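Local coordinates for protein integrase (Enterobacteria phage lambda, PDB 1AE9) that catalyses site-specific recombination that integrates the phage genome into the host chromosome and, together with excisionase, excises the prophage, seen here as its catalytic domain, at residues D84-I89 with E93-S98; A26-V31 with L75-K80. All blocks are in the same frame, centred on the assembly; numbering follows the deposited sequence.

In the fold
Following the chain from the N terminus, residues 26-31 come first, on helix 21-33 in the core of the catalytic domain. Interaction 2 closes when the chain, after the strands between 48 and 72, returns to that helix at residues 75-80, where strand 77-78 runs into helix 79-90. Interaction 1 follows in series, neither nested in interaction 2 nor crossing it: a much shorter loop closes as residues 93-98 fold back against 84-89, four residues apart at their nearest ends. Both use helix 79-90 and both meet helix 21-33. Lys85 NZ lies 3.0 Å from Glu28 OE1 in a salt bridge, and Ile95 and Ile96 pack on Leu29.

Interaction 1: D84-I89 with E93-S98; sequences DKCKEI and ETIIAS
Cys86 is the one residue of helix segment 84-89 that touches 93-98, and it does so with both side-chain atoms. Its CB lies 3.4 Å from Ile95 O and 3.9 Å from Ile95 CG2. SG meets the two isoleucines on one side, 3.8 Å from Ile96 CD1 and 3.9 Å from Ile95 CG2. It stands beside its own backbone N, anti to the carbonyl carbon (chi1 -72°), which places it near Ile96 CD1. Across the contact, the CB of Ile96 is directed away from the helix, and the turn at CG1 (chi2 -53°) brings CD1 back to the sulfur.

Within the loop, Thr94 OG1 donates to Ile96 O over 2.8 Å, arriving above the carbonyl plane, 36° out of it. Around this, Leu25 of helix 21-33 and Trp45 also cover Cys86, and the backbone of Ile95 is hydrogen-bonded to Met43.

No hydrogen bond crosses between the segments, and only 113 Å² is buried. The contact lies in the tyrosine recombinase catalytic domain, away from the predicted active-site residues. It is mostly apolar packing, with the Cys86 methylene also against the Ile95 carbonyl oxygen, and it lays the chain after helix 79-90 back on that helix, while the polar bonding of the loop is made within itself and to its other neighbours.

Interaction 2: A26-V31 with L75-K80; sequences AMELAV and LGISMK
Ile77 points from its short strand toward helix segment 26-31 and splits its two branches between successive turns of that helix. Its CG2 sits 4.1 Å from Glu28 CB and 3.9 Å from Glu28 O, and CD1 reaches 4.1 Å from Val31 CB. The extended CG1 arm (chi2 169°) carries CD1 that far, and the side chains of Ile77 and Val31 cross at about a right angle. Val31 CG1, anti to its backbone N (chi1 177°), also meets Leu75 CD1 (4.3 Å) beside Ile77 CD1. Val31 therefore meets one residue from each side of Gly76. That glycine, at positive phi (67°), forms with Ile77 a G1 beta bulge opposite Ile72 in the two-stranded sheet of 71-72 and 77-78.

Glu28 has a different role. Its CB packs on Ile77, but the chain then runs extended and carries the carboxylate past the apolar patch. A water donates to Glu28 OE2 (2.9 Å) and, weakly, to Gly76 O; Tyr13 OH is hydrogen-bonded to the same OE2. OE1 is hydrogen-bonded to Thr82 OG1 and salt-bridged to Lys85 NZ.

Tyr9 covers Val31, Leu75 and Ile77 from helix 6-15, and Leu141 of helix 133-145 packs on Val31 and Leu75. The side chain of Val31 is about 8 Å from that of Arg135, a predicted active-site residue.

No direct hydrogen bond joins the segments: aliphatic packing holds them, while the buried carboxylate is compensated by hydroxyls, water and Lys85, which would probably keep it ionised.

Interaction 1: D84-I89 with E93-S98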
loop_
_atom_site.group_PDB
_atom_site.type_symbol
_atom_site.label_atom_id
_atom_site.label_comp_id
_atom_site.label_asym_id
_atom_site.label_seq_id
_atom_site.Cartn_x
_atom_site.Cartn_y
_atom_site.Cartn_z
ATOM N N ASP A 84 23.528 -15.690 1.268
ATOM C CA ASP A 84 24.026 -16.426 0.102
ATOM C C ASP A 84 22.842 -16.910 -0.725
ATOM O O ASP A 84 22.835 -16.781 -1.956
ATOM C CB ASP A 84 24.884 -17.624 0.521
ATOM C CG ASP A 84 26.278 -17.222 0.966
ATOM O OD1 ASP A 84 26.607 -16.015 0.938
ATOM O OD2 ASP A 84 27.049 -18.124 1.350
ATOM N N LYS A 85 21.834 -17.445 -0.041
ATOM C CA LYS A 85 20.631 -17.930 -0.709
ATOM C C LYS A 85 19.887 -16.783 -1.401
ATOM O O LYS A 85 19.406 -16.942 -2.520
ATOM C CB LYS A 85 19.720 -18.654 0.295
ATOM C CG LYS A 85 20.238 -20.038 0.706
ATOM C CD LYS A 85 20.021 -20.351 2.197
ATOM C CE LYS A 85 18.552 -20.393 2.603
ATOM N NZ LYS A 85 18.390 -20.771 4.040
ATOM N N CYS A 86 19.807 -15.626 -0.749
ATOM C CA CYS A 86 19.130 -14.469 -1.336
ATOM C C CYS A 86 19.842 -14.077 -2.629
ATOM O O CYS A 86 19.202 -13.797 -3.648
ATOM C CB CYS A 86 19.132 -13.278 -0.367
ATOM S SG CYS A 86 18.042 -13.406 1.083
ATOM N N LYS A 87 21.172 -14.102 -2.588
ATOM C CA LYS A 87 21.993 -13.748 -3.742
ATOM C C LYS A 87 21.828 -14.742 -4.888
ATOM O O LYS A 87 21.560 -14.360 -6.028
ATOM C CB LYS A 87 23.466 -13.685 -3.326
ATOM C CG LYS A 87 24.398 -13.046 -4.350
ATOM C CD LYS A 87 24.128 -11.556 -4.454
ATOM C CE LYS A 87 25.143 -10.847 -5.322
ATOM N NZ LYS A 87 24.818 -9.399 -5.457
ATOM N N GLU A 88 21.946 -16.024 -4.568
ATOM C CA GLU A 88 21.849 -17.092 -5.561
ATOM C C GLU A 88 20.445 -17.332 -6.126
ATOM O O GLU A 88 20.282 -17.536 -7.332
ATOM C CB GLU A 88 22.391 -18.401 -4.962
ATOM C CG GLU A 88 23.822 -18.299 -4.393
ATOM C CD GLU A 88 24.271 -19.537 -3.601
ATOM O OE1 GLU A 88 23.411 -20.363 -3.200
ATOM O OE2 GLU A 88 25.495 -19.673 -3.373
ATOM N N ILE A 89 19.437 -17.273 -5.259
ATOM C CA ILE A 89 18.049 -17.537 -5.643
ATOM C C ILE A 89 17.223 -16.342 -6.108
ATOM O O ILE A 89 16.401 -16.474 -7.012
ATOM C CB ILE A 89 17.279 -18.228 -4.483
ATOM C CG1 ILE A 89 18.074 -19.432 -3.964
ATOM C CG2 ILE A 89 15.882 -18.647 -4.942
ATOM C CD1 ILE A 89 18.434 -20.441 -5.042
ATOM N N GLU A 93 18.803 -6.270 -6.940
ATOM C CA GLU A 93 19.635 -5.191 -6.426
ATOM C C GLU A 93 19.352 -5.127 -4.920
ATOM O O GLU A 93 20.224 -4.779 -4.121
ATOM C CB GLU A 93 19.277 -3.870 -7.108
ATOM N N THR A 94 18.109 -5.435 -4.553
ATOM C CA THR A 94 17.699 -5.471 -3.156
ATOM C C THR A 94 17.947 -6.910 -2.687
ATOM O O THR A 94 17.798 -7.854 -3.469
ATOM C CB THR A 94 16.205 -5.084 -2.982
ATOM O OG1 THR A 94 15.392 -5.794 -3.930
ATOM C CG2 THR A 94 16.023 -3.587 -3.162
ATOM N N ILE A 95 18.381 -7.076 -1.444
ATOM C CA ILE A 95 18.662 -8.407 -0.908
ATOM C C ILE A 95 17.431 -9.323 -1.025
ATOM O O ILE A 95 17.547 -10.488 -1.418
ATOM C CB ILE A 95 19.182 -8.308 0.533
ATOM C CG1 ILE A 95 20.518 -7.548 0.525
ATOM C CG2 ILE A 95 19.322 -9.696 1.147
ATOM C CD1 ILE A 95 21.119 -7.277 1.892
ATOM N N ILE A 96 16.264 -8.787 -0.675
ATOM C CA ILE A 96 14.993 -9.501 -0.791
ATOM C C ILE A 96 14.412 -8.943 -2.095
ATOM O O ILE A 96 14.354 -7.727 -2.271
ATOM C CB ILE A 96 14.032 -9.170 0.395
ATOM C CG1 ILE A 96 14.589 -9.736 1.696
ATOM C CG2 ILE A 96 12.683 -9.797 0.174
ATOM C CD1 ILE A 96 14.921 -11.216 1.605
ATOM N N ALA A 97 14.035 -9.820 -3.020
ATOM C CA ALA A 97 13.481 -9.401 -4.310
ATOM C C ALA A 97 12.541 -10.479 -4.843
ATOM O O ALA A 97 12.582 -11.626 -4.389
ATOM C CB ALA A 97 14.623 -9.135 -5.321
ATOM N N SER A 98 11.686 -10.111 -5.791
ATOM C CA SER A 98 10.743 -11.059 -6.375
ATOM C C SER A 98 11.442 -11.948 -7.394
ATOM O O SER A 98 12.612 -11.743 -7.707
ATOM C CB SER A 98 9.609 -10.307 -7.071
ATOM O OG SER A 98 10.081 -9.667 -8.251
#

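Interaction 2: A26-V31 with L75-K80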
loop_
_atom_site.group_PDB
_atom_site.type_symbol
_atom_site.label_atom_id
_atom_site.label_comp_id
_atom_site.label_asym_id
_atom_site.label_seq_id
_atom_site.Cartn_x
_atom_site.Cartn_y
_atom_site.Cartn_z
ATOM N N ALA A 26 12.829 -14.066 3.375
ATOM C CA ALA A 26 12.477 -12.841 4.084
ATOM C C ALA A 26 12.222 -13.175 5.561
ATOM O O ALA A 26 12.597 -12.402 6.450
ATOM C CB ALA A 26 11.251 -12.197 3.464
ATOM N N MET A 27 11.603 -14.334 5.818
ATOM C CA MET A 27 11.324 -14.781 7.193
ATOM C C MET A 27 12.631 -14.973 7.962
ATOM O O MET A 27 12.783 -14.485 9.089
ATOM C CB MET A 27 10.518 -16.090 7.206
ATOM C CG MET A 27 9.032 -15.915 6.894
ATOM S SD MET A 27 8.133 -17.465 6.698
ATOM C CE MET A 27 8.224 -18.096 8.416
ATOM N N GLU A 28 13.584 -15.658 7.337
ATOM C CA GLU A 28 14.875 -15.895 7.969
ATOM C C GLU A 28 15.605 -14.584 8.243
ATOM O O GLU A 28 16.126 -14.370 9.343
ATOM C CB GLU A 28 15.738 -16.788 7.092
ATOM C CG GLU A 28 15.255 -18.217 7.020
ATOM C CD GLU A 28 16.110 -19.084 6.116
ATOM O OE1 GLU A 28 16.973 -18.548 5.390
ATOM O OE2 GLU A 28 15.906 -20.316 6.120
ATOM N N LEU A 29 15.610 -13.692 7.256
ATOM C CA LEU A 29 16.284 -12.409 7.395
ATOM C C LEU A 29 15.644 -11.554 8.498
ATOM O O LEU A 29 16.335 -10.852 9.231
ATOM C CB LEU A 29 16.293 -11.676 6.050
ATOM C CG LEU A 29 17.499 -10.782 5.750
ATOM C CD1 LEU A 29 18.778 -11.622 5.698
ATOM C CD2 LEU A 29 17.288 -10.062 4.420
ATOM N N ALA A 30 14.329 -11.645 8.647
ATOM C CA ALA A 30 13.622 -10.890 9.671
ATOM C C ALA A 30 14.026 -11.339 11.077
ATOM O O ALA A 30 14.204 -10.506 11.972
ATOM C CB ALA A 30 12.121 -11.048 9.494
ATOM N N VAL A 31 14.157 -12.649 11.270
ATOM C CA VAL A 31 14.525 -13.196 12.577
ATOM C C VAL A 31 16.005 -13.012 12.914
ATOM O O VAL A 31 16.340 -12.643 14.030
ATOM C CB VAL A 31 14.117 -14.702 12.719
ATOM C CG1 VAL A 31 14.586 -15.269 14.069
ATOM C CG2 VAL A 31 12.594 -14.849 12.606
ATOM N N LEU A 75 16.706 -21.758 15.788
ATOM C CA LEU A 75 16.075 -22.153 14.534
ATOM C C LEU A 75 17.065 -22.571 13.459
ATOM O O LEU A 75 16.667 -22.944 12.355
ATOM C CB LEU A 75 15.189 -21.018 14.018
ATOM C CG LEU A 75 13.974 -20.697 14.889
ATOM C CD1 LEU A 75 13.340 -19.396 14.435
ATOM C CD2 LEU A 75 12.976 -21.841 14.817
ATOM N N GLY A 76 18.353 -22.536 13.790
ATOM C CA GLY A 76 19.373 -22.914 12.830
ATOM C C GLY A 76 19.467 -21.938 11.666
ATOM O O GLY A 76 19.680 -22.348 10.522
ATOM N N ILE A 77 19.308 -20.650 11.956
ATOM C CA ILE A 77 19.382 -19.624 10.920
ATOM C C ILE A 77 20.749 -18.959 10.923
ATOM O O ILE A 77 21.188 -18.428 11.943
ATOM C CB ILE A 77 18.302 -18.538 11.107
ATOM C CG1 ILE A 77 16.908 -19.150 10.967
ATOM C CG2 ILE A 77 18.486 -17.437 10.067
ATOM C CD1 ILE A 77 15.782 -18.223 11.384
ATOM N N SER A 78 21.439 -19.034 9.794
ATOM C CA SER A 78 22.739 -18.406 9.663
ATOM C C SER A 78 22.553 -17.219 8.738
ATOM O O SER A 78 22.084 -17.383 7.615
ATOM C CB SER A 78 23.739 -19.381 9.052
ATOM O OG SER A 78 24.937 -18.717 8.670
ATOM N N MET A 79 22.924 -16.029 9.202
ATOM C CA MET A 79 22.775 -14.834 8.383
ATOM C C MET A 79 23.549 -14.941 7.073
ATOM O O MET A 79 23.013 -14.606 6.019
ATOM C CB MET A 79 23.184 -13.573 9.159
ATOM C CG MET A 79 22.845 -12.254 8.437
ATOM S SD MET A 79 22.978 -10.816 9.506
ATOM C CE MET A 79 23.105 -9.502 8.313
ATOM N N LYS A 80 24.784 -15.446 7.126
ATOM C CA LYS A 80 25.605 -15.582 5.923
ATOM C C LYS A 80 24.965 -16.537 4.926
ATOM O O LYS A 80 24.890 -16.234 3.734
ATOM C CB LYS A 80 27.019 -16.057 6.283
HETATM O O HOH W 1 18.014 -21.543 7.745
#